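Local coordinates for T9SS C-terminal target domain-containing protein (Bacteroides cellulosilyticus, PDB 5JVK), which probably hydrolyses O-glycosidic bonds in carbohydrates as a family 39 glycoside hydrolase of a gut symbiont, at residues P289-N294 / F298-T303; G305-P308 / P313-W316; W343-T346 / E352-A355; W221-Y226 / V338-W343; Q421-D426 / K430-G435. All blocks are in the same frame, centred on the assembly; numbering follows the deposited sequence.

Interaction 1: residues P289-N294 / F298-T303; sequences PYMAPN and FGYAGT. With SO4 (sulfate ion), chain D.
Asn294, Gly299 and Tyr300 carry most of this contact, where the long loop between barrel strand 284-287 and helix 312-325 of the (β/α)8 domain folds back on itself. The first arm turns sharply: the peptide before Pro293 is cis, and Asn294 N bonds to Met291 O, which makes residues 291-294 a type VI turn. The turn presents Asn294 to the second arm, its CB resting on the carbonyl oxygen of Gly299 (CB to O 3.4 Å). The Asn294 side chain crosses that of Tyr300 at about a right angle, OD1 lying 3.7 Å from Tyr300 CB, while the amide and phenol planes are inclined by only 31°. A leucine in place of Asn294 would remove the flat amide and would probably disturb the packing against Gly299 O and Tyr300 CB. Gly299 has a positive phi (58°) and passes Met291 CB at 4.4 Å from its CA. Tyr300 holds CG between its own backbone N and carbonyl carbon (chi1 69°), which lays the ring beside the backbone of Tyr290 and Met291, Tyr290 O being 3.5 Å from Tyr300 CE1. A water in the plane of the ring completes the join: it accepts from Tyr300 OH at 2.6 Å and donates to Tyr290 O at 2.7 Å.

Interaction 2: residues G305-P308 / P313-W316; sequences GPIP and PTVW
Thr314, in the first turn of helix 312-325, meets Ile307 and Pro308 through its methyl group. CG2 lies anti to the backbone N while OG1 sits beside it (chi1 -57°), which sends the methyl to the loop and the hydroxyl to Asn311, just before the helix, where it bonds. That methyl rests against both loop residues, with Thr314 CG2 3.7 Å from Ile307 CB and also 3.7 Å from Pro308 CD. Pro308 CG adds a further touch on Thr314 CG2 at 3.8 Å, and Ile307 CG2 closes in on the same methyl at 3.9 Å. Val315 comes next and takes the far end of the isoleucine, its CG2 standing 4.2 Å from Ile307 CD1. The contact is thus wholly apolar, built of methyl and ring carbons. Trp316 turns from the loop to the other side of the helix, where its NE1 bonds to Ser364 of helix 350-366. Ile307 also leans on Tyr318, further along helix 312-325, while Val315 reaches Pro265 in another loop. The loop following barrel strand 284-287 therefore folds back over the opening turns of helix 312-325, the helix that leads on to strand 335-341.

Interaction 3: residues W343-T346 / E352-A355; sequences WNST and EQAA
Gln353 reaches from the first turns of helix 350-366 to the backbone of Trp343, in the loop that leaves barrel strand 335-341. From CB the chain runs out almost straight, with CG opposite the backbone N (chi1 -167°) and CD extended beyond it. CG passes close to the Trp343 carbonyl, 3.4 Å from Trp343 O, and lies 4.3 Å from Trp343 CB. CD follows at 3.6 Å from the same oxygen. At the tip the amide divides its work. NE2 donates to Trp343 O at 2.9 Å with an N-H...O angle of 159°; the oxygen lies close to the amide plane, whereas NE2 is tilted 28° from the carbonyl plane. The same nitrogen also bonds to Gly393 O. OE1 is 3.7 Å from Ser345 OG without bonding to it, and pairs with Ser404 OG; Ser345 OG bonds to Asp350 and Lys402. A glutamate in its place would probably bring a carboxylate oxygen against Trp343 O and Gly393 O, leaving both carbonyls without their donor. One buried amide thus satisfies two backbone acceptors and engages a serine hydroxyl, tying the start of the helix to the loop before it and to residues near the start of helix 403-415, with each side of the amide used according to its polarity.

Interaction 4: residues W221-Y226 / V338-W343; sequences WNEPNY and VTEIGW
The backbones of the loop bearing Asn222 and Glu223 and of the strand bearing Glu340 stay well apart, the nearest CA pair, Asn222 and Thr339, being 9.5 Å apart, so only side-chain ends meet. Glu340 extends from the strand and brings its carboxylate up to face both loop residues. Its OE2 stands 3.4 Å from Asn222 OD1, a close pair of acceptors that is not hydrogen-bonded; Arg134 bridges them, with NH1 to Glu340 OE2 and NH2 to Asn222 OD1. Asn222 keeps CG anti to its backbone N (chi1 -178°), which carries the amide across to the strand, and the amide and carboxylate planes are 27° apart. Glu223 crosses Glu340 at about a right angle, with Glu223 OE2 4.0 Å from Glu340 OE1 and the two carboxylates inclined by 34°. Each has its own partner: His288 ND1 bonds to Glu223 OE2 and Tyr290 OH to Glu340 OE1, while His288 NE2 reaches Thr339. Behind Glu223 the loop is braced internally. Pro224 centres an inverse gamma turn and lays its CA over one face of the Tyr226 ring, and Trp221 NE1 donates in its ring plane to Tyr226 OH at 2.9 Å. A bound glycerol, probably from the crystallisation liquor, lies about 3 Å from the Glu340 side chain. Paired glutamates at the ends of barrel strands 4 and 7, the first in an Asn-Glu-Pro sequence, are the signature of clan GH-A (β/α)8 hydrolases, consistent with Glu223 as acid/base and Glu340 as nucleophile.

Interaction 5: residues Q421-D426 / K430-G435; sequences QETLLD and KVLAFG
Val431 sits between Leu424 and Leu425 in the hairpin of strands 419-425 and 429-436, one methyl turned to each. Its CG1 is anti to the backbone N (chi1 -177°); Val431 CG1 meets Leu424 CB at 3.8 Å and Val431 CG2 meets Leu425 CB at 3.9 Å. Both leucines are inclined across the valine, and Leu424 CD1 goes on to touch Ala433 CB at 4.0 Å. Ile455 packs on Leu425 and Val431, extending this apolar patch. On the opposite face Thr423 and Leu432 lie side by side and point the same way, Thr423 CG2 4.1 Å from Leu432 CD2. Gln421 bends at chi2, so that its CG lies over the backbone of Phe434 and Gly435, where a side chain on the glycine would be crowded. Beneath these groups are two classic bulges. Gln421 and Glu422 both face Ala433, whose O takes a bond from Gln421 N at 2.8 Å and a weak one from Glu422 N. Leu424 and Leu425 both face Val431, whose O takes Leu425 N in its carbonyl plane and Leu424 N weakly. Near the turn Asp426 OD1 is 4.2 Å from Lys430 NZ, too far for a salt bridge; Asp426 pairs with Arg366 and Lys430 with Asp297. The chemistry is therefore split: the ladder and apolar faces hold the two strands together, while both charges are spent chiefly on the barrel domain, joining to it this hairpin, whose strand 419-425 is at the edge of the sheet.

Interaction 4 marks the probable active site, and interaction 1 leads straight into it: Tyr290 OH lies 2.7 Å from Glu340 OE1. The same loop places Asn294 O 2.7 Å from Trp343 NE1, a probable hydrogen bond to the residue shared by interactions 3 and 4. The segments of interactions 1 and 2 touch where Pro289 CG meets Trp316 CH2 at 4.1 Å; Trp316 CZ2 in turn packs on Val338 CG2 (3.7 Å), on the strand of interaction 4. Interaction 5 belongs to a separate sheet, its centre about 30 Å from that of interaction 4, yet it touches interaction 1 where Phe298 CE1 approaches Lys430 NZ at 4.1 Å.

Interaction 1: residues P289-N294 / F298-T303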
# COMPACT_ATOMS: atom_id res chain seq x y z
N PRO A 289 11.18 5.55 0.86
CA PRO A 289 11.49 6.28 2.09
C PRO A 289 11.00 5.56 3.36
O PRO A 289 10.06 6.01 4.01
CB PRO A 289 10.75 7.60 1.88
CG PRO A 289 9.52 7.19 1.15
CD PRO A 289 9.97 6.09 0.22
N TYR A 290 11.64 4.45 3.70
CA TYR A 290 11.28 3.68 4.89
C TYR A 290 11.65 4.46 6.15
O TYR A 290 12.79 4.88 6.31
CB TYR A 290 11.98 2.31 4.90
CG TYR A 290 11.36 1.28 3.99
CD1 TYR A 290 10.31 0.48 4.43
CD2 TYR A 290 11.83 1.08 2.69
CE1 TYR A 290 9.74 -0.48 3.61
CE2 TYR A 290 11.27 0.12 1.86
CZ TYR A 290 10.22 -0.66 2.33
OH TYR A 290 9.64 -1.61 1.53
N MET A 291 10.67 4.64 7.03
CA MET A 291 10.86 5.32 8.32
C MET A 291 10.66 4.38 9.51
O MET A 291 10.68 4.83 10.66
CB MET A 291 9.89 6.49 8.42
CG MET A 291 10.08 7.53 7.33
SD MET A 291 8.58 8.47 7.03
CE MET A 291 8.99 9.22 5.46
N ALA A 292 10.50 3.08 9.25
CA ALA A 292 10.19 2.11 10.30
C ALA A 292 11.40 1.90 11.24
O ALA A 292 12.53 1.85 10.76
CB ALA A 292 9.77 0.78 9.69
N PRO A 293 11.17 1.75 12.55
CA PRO A 293 9.85 1.60 13.17
C PRO A 293 9.20 2.91 13.67
O PRO A 293 8.28 2.85 14.49
CB PRO A 293 10.16 0.70 14.36
CG PRO A 293 11.52 1.15 14.80
CD PRO A 293 12.24 1.63 13.56
N ASN A 294 9.64 4.06 13.17
CA ASN A 294 9.18 5.36 13.68
C ASN A 294 7.88 5.80 13.01
O ASN A 294 7.48 5.22 11.99
CB ASN A 294 10.25 6.44 13.46
CG ASN A 294 11.59 6.05 14.03
OD1 ASN A 294 12.55 5.84 13.30
ND2 ASN A 294 11.65 5.95 15.35
N PHE A 298 6.94 12.15 12.43
CA PHE A 298 8.26 12.64 12.85
C PHE A 298 9.45 11.87 12.29
O PHE A 298 10.54 12.44 12.16
CB PHE A 298 8.35 12.65 14.38
CG PHE A 298 7.25 13.42 15.06
CD1 PHE A 298 6.83 14.66 14.59
CD2 PHE A 298 6.65 12.90 16.21
CE1 PHE A 298 5.82 15.36 15.24
CE2 PHE A 298 5.64 13.60 16.86
CZ PHE A 298 5.23 14.83 16.37
N GLY A 299 9.28 10.58 11.98
CA GLY A 299 10.33 9.79 11.32
C GLY A 299 11.65 9.71 12.08
O GLY A 299 11.66 9.48 13.29
N TYR A 300 12.76 9.90 11.36
CA TYR A 300 14.10 9.81 11.95
C TYR A 300 15.05 10.89 11.43
O TYR A 300 14.86 11.44 10.34
CB TYR A 300 14.71 8.42 11.72
CG TYR A 300 15.06 8.13 10.28
CD1 TYR A 300 14.09 7.71 9.37
CD2 TYR A 300 16.38 8.28 9.82
CE1 TYR A 300 14.42 7.45 8.04
CE2 TYR A 300 16.71 8.02 8.50
CZ TYR A 300 15.73 7.60 7.61
OH TYR A 300 16.07 7.35 6.30
N ALA A 301 16.08 11.19 12.22
CA ALA A 301 17.13 12.12 11.84
C ALA A 301 18.07 11.46 10.83
O ALA A 301 18.77 10.50 11.16
CB ALA A 301 17.91 12.57 13.06
N GLY A 302 18.08 11.97 9.60
CA GLY A 302 18.94 11.43 8.54
C GLY A 302 20.35 11.99 8.57
O GLY A 302 20.64 12.95 9.28
N THR A 303 21.23 11.37 7.78
CA THR A 303 22.60 11.86 7.57
C THR A 303 22.68 12.82 6.38
O THR A 303 23.48 13.76 6.41
CB THR A 303 23.58 10.69 7.37
OG1 THR A 303 23.13 9.88 6.27
CG2 THR A 303 23.66 9.84 8.62
S SO4 D . 18.98 10.81 4.27
O1 SO4 D . 18.67 12.25 4.40
O2 SO4 D . 20.16 10.63 3.39
O3 SO4 D . 19.29 10.22 5.60
O4 SO4 D . 17.82 10.11 3.68
O HOH W 1 14.20 6.50 4.64

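Interaction 2: residues G305-P308 / P313-W316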
# COMPACT_ATOMS: atom_id res chain seq x y z
N GLY A 305 21.95 15.90 4.51
CA GLY A 305 21.67 17.19 5.18
C GLY A 305 20.88 18.33 4.53
O GLY A 305 20.89 19.44 5.07
N PRO A 306 20.21 18.09 3.37
CA PRO A 306 19.24 19.12 2.92
C PRO A 306 17.97 19.30 3.78
O PRO A 306 17.34 20.36 3.70
CB PRO A 306 18.85 18.63 1.52
CG PRO A 306 20.01 17.83 1.05
CD PRO A 306 20.56 17.16 2.28
N ILE A 307 17.61 18.29 4.60
CA ILE A 307 16.30 18.23 5.29
C ILE A 307 16.45 18.01 6.81
O ILE A 307 17.29 17.22 7.22
CB ILE A 307 15.40 17.10 4.70
CG1 ILE A 307 16.18 15.78 4.54
CG2 ILE A 307 14.84 17.52 3.35
CD1 ILE A 307 15.32 14.60 4.13
N PRO A 308 15.63 18.71 7.64
CA PRO A 308 15.72 18.56 9.11
C PRO A 308 15.56 17.13 9.65
O PRO A 308 16.36 16.68 10.47
CB PRO A 308 14.59 19.46 9.64
CG PRO A 308 13.69 19.71 8.48
CD PRO A 308 14.58 19.68 7.27
N PRO A 313 5.93 14.92 6.29
CA PRO A 313 5.77 16.39 6.19
C PRO A 313 7.01 17.18 5.72
O PRO A 313 6.86 18.29 5.22
CB PRO A 313 5.37 16.79 7.61
CG PRO A 313 4.76 15.57 8.19
CD PRO A 313 5.55 14.43 7.63
N THR A 314 8.20 16.61 5.89
CA THR A 314 9.44 17.23 5.41
C THR A 314 9.79 16.76 4.00
O THR A 314 10.11 17.58 3.14
CB THR A 314 10.62 16.92 6.34
OG1 THR A 314 10.31 17.36 7.67
CG2 THR A 314 11.90 17.61 5.87
N VAL A 315 9.76 15.45 3.79
CA VAL A 315 10.19 14.84 2.53
C VAL A 315 9.27 15.17 1.35
O VAL A 315 9.76 15.46 0.25
CB VAL A 315 10.35 13.30 2.67
CG1 VAL A 315 10.62 12.63 1.32
CG2 VAL A 315 11.47 12.97 3.65
N TRP A 316 7.95 15.13 1.56
CA TRP A 316 6.99 15.33 0.46
C TRP A 316 7.13 16.73 -0.18
O TRP A 316 7.32 16.82 -1.39
CB TRP A 316 5.53 15.02 0.88
CG TRP A 316 5.03 13.60 0.59
CD1 TRP A 316 3.87 13.27 -0.05
CD2 TRP A 316 5.66 12.36 0.94
NE1 TRP A 316 3.74 11.90 -0.12
CE2 TRP A 316 4.82 11.32 0.48
CE3 TRP A 316 6.85 12.02 1.60
CZ2 TRP A 316 5.13 9.96 0.65
CZ3 TRP A 316 7.16 10.66 1.77
CH2 TRP A 316 6.30 9.66 1.30

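Interaction 3: residues W343-T346 / E352-A355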
# COMPACT_ATOMS: atom_id res chain seq x y z
N TRP A 343 5.70 -0.51 7.14
CA TRP A 343 6.12 -0.88 8.49
C TRP A 343 5.78 -2.35 8.68
O TRP A 343 4.86 -2.86 8.04
CB TRP A 343 5.40 -0.03 9.53
CG TRP A 343 5.85 1.41 9.58
CD1 TRP A 343 6.69 1.97 10.48
CD2 TRP A 343 5.47 2.47 8.68
NE1 TRP A 343 6.86 3.30 10.22
CE2 TRP A 343 6.13 3.64 9.12
CE3 TRP A 343 4.63 2.54 7.57
CZ2 TRP A 343 5.98 4.86 8.47
CZ3 TRP A 343 4.49 3.75 6.92
CH2 TRP A 343 5.16 4.90 7.37
N ASN A 344 6.52 -3.03 9.56
CA ASN A 344 6.37 -4.47 9.77
C ASN A 344 6.01 -4.80 11.21
O ASN A 344 6.34 -4.04 12.13
CB ASN A 344 7.64 -5.22 9.36
CG ASN A 344 8.86 -4.81 10.18
OD1 ASN A 344 9.03 -5.26 11.31
ND2 ASN A 344 9.70 -3.97 9.60
N SER A 345 5.35 -5.94 11.40
CA SER A 345 4.90 -6.39 12.73
C SER A 345 5.98 -7.02 13.62
O SER A 345 5.68 -7.45 14.74
CB SER A 345 3.71 -7.35 12.59
OG SER A 345 2.63 -6.72 11.93
N THR A 346 7.23 -7.08 13.15
CA THR A 346 8.36 -7.50 14.00
C THR A 346 8.82 -6.35 14.90
O THR A 346 8.95 -6.53 16.11
CB THR A 346 9.54 -8.03 13.17
OG1 THR A 346 9.11 -9.15 12.38
CG2 THR A 346 10.71 -8.47 14.07
N GLU A 352 0.07 -0.47 15.58
CA GLU A 352 0.96 0.60 15.11
C GLU A 352 1.09 0.58 13.58
O GLU A 352 0.98 1.63 12.94
CB GLU A 352 2.34 0.53 15.78
CG GLU A 352 2.32 0.95 17.24
CD GLU A 352 3.63 0.70 17.98
OE1 GLU A 352 4.48 -0.08 17.50
OE2 GLU A 352 3.82 1.30 19.06
N GLN A 353 1.30 -0.61 13.02
CA GLN A 353 1.34 -0.80 11.56
C GLN A 353 0.07 -0.26 10.88
O GLN A 353 0.15 0.40 9.84
CB GLN A 353 1.53 -2.29 11.20
CG GLN A 353 1.90 -2.54 9.74
CD GLN A 353 1.59 -3.95 9.24
OE1 GLN A 353 0.62 -4.58 9.67
NE2 GLN A 353 2.40 -4.44 8.30
N ALA A 354 -1.08 -0.55 11.48
CA ALA A 354 -2.36 -0.06 10.98
C ALA A 354 -2.45 1.46 11.09
O ALA A 354 -2.77 2.13 10.11
CB ALA A 354 -3.51 -0.71 11.75
N ALA A 355 -2.16 1.98 12.27
CA ALA A 355 -2.15 3.43 12.51
C ALA A 355 -1.25 4.17 11.53
O ALA A 355 -1.65 5.19 10.97
CB ALA A 355 -1.73 3.72 13.95

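Interaction 4: residues W221-Y226 / V338-W343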
# COMPACT_ATOMS: atom_id res chain seq x y z
N TRP A 221 14.72 -1.09 -12.63
CA TRP A 221 15.57 -1.70 -11.58
C TRP A 221 15.05 -1.42 -10.17
O TRP A 221 14.60 -0.32 -9.88
CB TRP A 221 17.05 -1.28 -11.72
CG TRP A 221 18.00 -2.41 -11.55
CD1 TRP A 221 18.55 -2.86 -10.38
CD2 TRP A 221 18.51 -3.26 -12.58
NE1 TRP A 221 19.38 -3.93 -10.63
CE2 TRP A 221 19.38 -4.19 -11.97
CE3 TRP A 221 18.33 -3.32 -13.97
CZ2 TRP A 221 20.06 -5.18 -12.69
CZ3 TRP A 221 19.00 -4.30 -14.70
CH2 TRP A 221 19.85 -5.22 -14.05
N ASN A 222 15.11 -2.44 -9.31
CA ASN A 222 14.71 -2.32 -7.91
C ASN A 222 15.93 -2.14 -7.01
O ASN A 222 16.76 -3.05 -6.89
CB ASN A 222 13.92 -3.55 -7.47
CG ASN A 222 13.44 -3.44 -6.04
OD1 ASN A 222 12.52 -2.69 -5.74
ND2 ASN A 222 14.08 -4.17 -5.14
N GLU A 223 16.03 -0.97 -6.38
CA GLU A 223 17.10 -0.64 -5.43
C GLU A 223 18.53 -0.92 -5.94
O GLU A 223 19.26 -1.72 -5.34
CB GLU A 223 16.85 -1.35 -4.10
CG GLU A 223 15.51 -1.00 -3.47
CD GLU A 223 15.37 -1.48 -2.04
OE1 GLU A 223 16.10 -2.41 -1.63
OE2 GLU A 223 14.52 -0.92 -1.32
N PRO A 224 18.93 -0.26 -7.04
CA PRO A 224 20.31 -0.34 -7.52
C PRO A 224 21.26 0.55 -6.70
O PRO A 224 21.77 1.55 -7.20
CB PRO A 224 20.19 0.14 -8.98
CG PRO A 224 19.07 1.12 -8.93
CD PRO A 224 18.08 0.49 -7.99
N ASN A 225 21.49 0.16 -5.45
CA ASN A 225 22.37 0.90 -4.54
C ASN A 225 23.83 0.67 -4.92
O ASN A 225 24.65 1.59 -4.88
CB ASN A 225 22.12 0.45 -3.09
CG ASN A 225 20.75 0.84 -2.58
OD1 ASN A 225 19.90 -0.01 -2.31
ND2 ASN A 225 20.52 2.14 -2.45
N TYR A 226 24.14 -0.57 -5.27
CA TYR A 226 25.41 -0.95 -5.94
C TYR A 226 25.79 -0.10 -7.17
O TYR A 226 26.98 0.10 -7.42
CB TYR A 226 25.41 -2.45 -6.30
CG TYR A 226 24.08 -3.02 -6.77
CD1 TYR A 226 23.61 -2.80 -8.07
CD2 TYR A 226 23.29 -3.79 -5.91
CE1 TYR A 226 22.40 -3.32 -8.49
CE2 TYR A 226 22.07 -4.31 -6.33
CZ TYR A 226 21.63 -4.07 -7.61
OH TYR A 226 20.43 -4.59 -8.03
N VAL A 338 6.39 6.93 -4.96
CA VAL A 338 6.79 6.27 -3.72
C VAL A 338 6.51 4.78 -3.88
O VAL A 338 5.51 4.26 -3.39
CB VAL A 338 6.08 6.89 -2.49
CG1 VAL A 338 6.60 6.28 -1.20
CG2 VAL A 338 6.26 8.40 -2.49
N THR A 339 7.42 4.10 -4.57
CA THR A 339 7.19 2.71 -5.01
C THR A 339 7.33 1.66 -3.91
O THR A 339 6.90 0.53 -4.10
CB THR A 339 8.09 2.34 -6.21
OG1 THR A 339 9.47 2.48 -5.86
CG2 THR A 339 7.76 3.24 -7.41
N GLU A 340 7.93 2.02 -2.78
CA GLU A 340 7.81 1.24 -1.55
C GLU A 340 7.78 2.14 -0.32
O GLU A 340 8.62 3.04 -0.18
CB GLU A 340 8.96 0.24 -1.37
CG GLU A 340 9.04 -0.88 -2.40
CD GLU A 340 10.13 -1.90 -2.09
OE1 GLU A 340 10.66 -1.93 -0.96
OE2 GLU A 340 10.47 -2.67 -3.01
N ILE A 341 6.82 1.91 0.56
CA ILE A 341 6.87 2.42 1.92
C ILE A 341 6.07 1.45 2.79
O ILE A 341 5.06 0.92 2.35
CB ILE A 341 6.34 3.87 2.02
CG1 ILE A 341 6.55 4.43 3.44
CG2 ILE A 341 4.87 3.97 1.62
CD1 ILE A 341 6.31 5.92 3.56
N GLY A 342 6.55 1.20 4.01
CA GLY A 342 5.86 0.28 4.89
C GLY A 342 6.48 0.12 6.26
O GLY A 342 7.59 0.56 6.52
N TRP A 343 5.70 -0.51 7.14
CA TRP A 343 6.12 -0.88 8.49
C TRP A 343 5.78 -2.35 8.68
O TRP A 343 4.86 -2.86 8.04
CB TRP A 343 5.40 -0.03 9.53
CG TRP A 343 5.85 1.41 9.58
CD1 TRP A 343 6.69 1.97 10.48
CD2 TRP A 343 5.47 2.47 8.68
NE1 TRP A 343 6.86 3.30 10.22
CE2 TRP A 343 6.13 3.64 9.12
CE3 TRP A 343 4.63 2.54 7.57
CZ2 TRP A 343 5.98 4.86 8.47
CZ3 TRP A 343 4.49 3.75 6.92
CH2 TRP A 343 5.16 4.90 7.37

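Interaction 5: residues Q421-D426 / K430-G435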
# COMPACT_ATOMS: atom_id res chain seq x y z
N GLN A 421 -7.71 20.60 2.52
CA GLN A 421 -8.31 21.92 2.73
C GLN A 421 -7.52 22.77 3.71
O GLN A 421 -7.08 23.87 3.38
CB GLN A 421 -9.74 21.77 3.24
CG GLN A 421 -10.70 21.09 2.27
CD GLN A 421 -10.95 21.91 1.02
OE1 GLN A 421 -11.20 23.11 1.09
NE2 GLN A 421 -10.89 21.26 -0.14
N GLU A 422 -7.34 22.25 4.93
CA GLU A 422 -6.92 23.08 6.06
C GLU A 422 -6.28 22.26 7.18
O GLU A 422 -6.71 21.13 7.45
CB GLU A 422 -8.14 23.80 6.61
CG GLU A 422 -7.87 25.13 7.29
CD GLU A 422 -9.15 25.89 7.54
OE1 GLU A 422 -10.09 25.31 8.14
OE2 GLU A 422 -9.23 27.08 7.14
N THR A 423 -5.26 22.83 7.82
CA THR A 423 -4.74 22.31 9.08
C THR A 423 -5.43 23.06 10.22
O THR A 423 -5.16 24.24 10.45
CB THR A 423 -3.21 22.49 9.19
OG1 THR A 423 -2.57 21.87 8.07
CG2 THR A 423 -2.68 21.86 10.48
N LEU A 424 -6.35 22.38 10.92
CA LEU A 424 -6.97 22.93 12.13
C LEU A 424 -6.01 22.89 13.32
O LEU A 424 -5.97 23.83 14.11
CB LEU A 424 -8.27 22.20 12.49
CG LEU A 424 -9.53 22.58 11.70
CD1 LEU A 424 -9.44 22.14 10.25
CD2 LEU A 424 -10.78 22.00 12.35
N LEU A 425 -5.26 21.79 13.44
CA LEU A 425 -4.27 21.61 14.51
C LEU A 425 -3.10 20.79 13.99
O LEU A 425 -3.29 19.88 13.19
CB LEU A 425 -4.92 20.91 15.71
CG LEU A 425 -4.07 20.66 16.96
CD1 LEU A 425 -3.64 21.96 17.63
CD2 LEU A 425 -4.84 19.79 17.94
N ASP A 426 -1.90 21.11 14.47
CA ASP A 426 -0.67 20.47 14.01
C ASP A 426 0.21 20.16 15.22
O ASP A 426 -0.10 20.56 16.34
CB ASP A 426 0.05 21.42 13.03
CG ASP A 426 0.91 20.68 12.01
OD1 ASP A 426 1.29 19.51 12.22
OD2 ASP A 426 1.22 21.30 10.97
N LYS A 430 -2.94 16.14 15.59
CA LYS A 430 -3.28 16.58 14.23
C LYS A 430 -4.78 16.62 14.07
O LYS A 430 -5.46 15.68 14.45
CB LYS A 430 -2.71 15.60 13.19
CG LYS A 430 -1.45 16.05 12.47
CD LYS A 430 -0.20 15.76 13.27
CE LYS A 430 1.03 15.81 12.39
NZ LYS A 430 2.26 15.54 13.18
N VAL A 431 -5.29 17.72 13.50
CA VAL A 431 -6.67 17.79 13.02
C VAL A 431 -6.61 18.42 11.62
O VAL A 431 -6.23 19.58 11.48
CB VAL A 431 -7.58 18.62 13.95
CG1 VAL A 431 -9.02 18.60 13.43
CG2 VAL A 431 -7.53 18.07 15.37
N LEU A 432 -6.99 17.64 10.61
CA LEU A 432 -6.81 18.01 9.21
C LEU A 432 -8.15 17.92 8.48
O LEU A 432 -8.92 17.01 8.75
CB LEU A 432 -5.81 17.07 8.53
CG LEU A 432 -4.50 16.76 9.25
CD1 LEU A 432 -3.76 15.64 8.54
CD2 LEU A 432 -3.64 18.01 9.34
N ALA A 433 -8.39 18.86 7.57
CA ALA A 433 -9.63 18.90 6.77
C ALA A 433 -9.34 18.55 5.31
O ALA A 433 -8.36 19.03 4.74
CB ALA A 433 -10.27 20.27 6.86
N PHE A 434 -10.19 17.71 4.73
CA PHE A 434 -10.12 17.36 3.32
C PHE A 434 -11.47 17.64 2.68
O PHE A 434 -12.47 17.79 3.38
CB PHE A 434 -9.76 15.88 3.15
CG PHE A 434 -8.37 15.55 3.61
CD1 PHE A 434 -7.32 15.50 2.70
CD2 PHE A 434 -8.11 15.29 4.95
CE1 PHE A 434 -6.03 15.19 3.13
CE2 PHE A 434 -6.83 14.99 5.38
CZ PHE A 434 -5.79 14.93 4.46
N GLY A 435 -11.50 17.71 1.36
CA GLY A 435 -12.72 18.09 0.67
C GLY A 435 -12.69 18.10 -0.84
O GLY A 435 -11.74 17.63 -1.46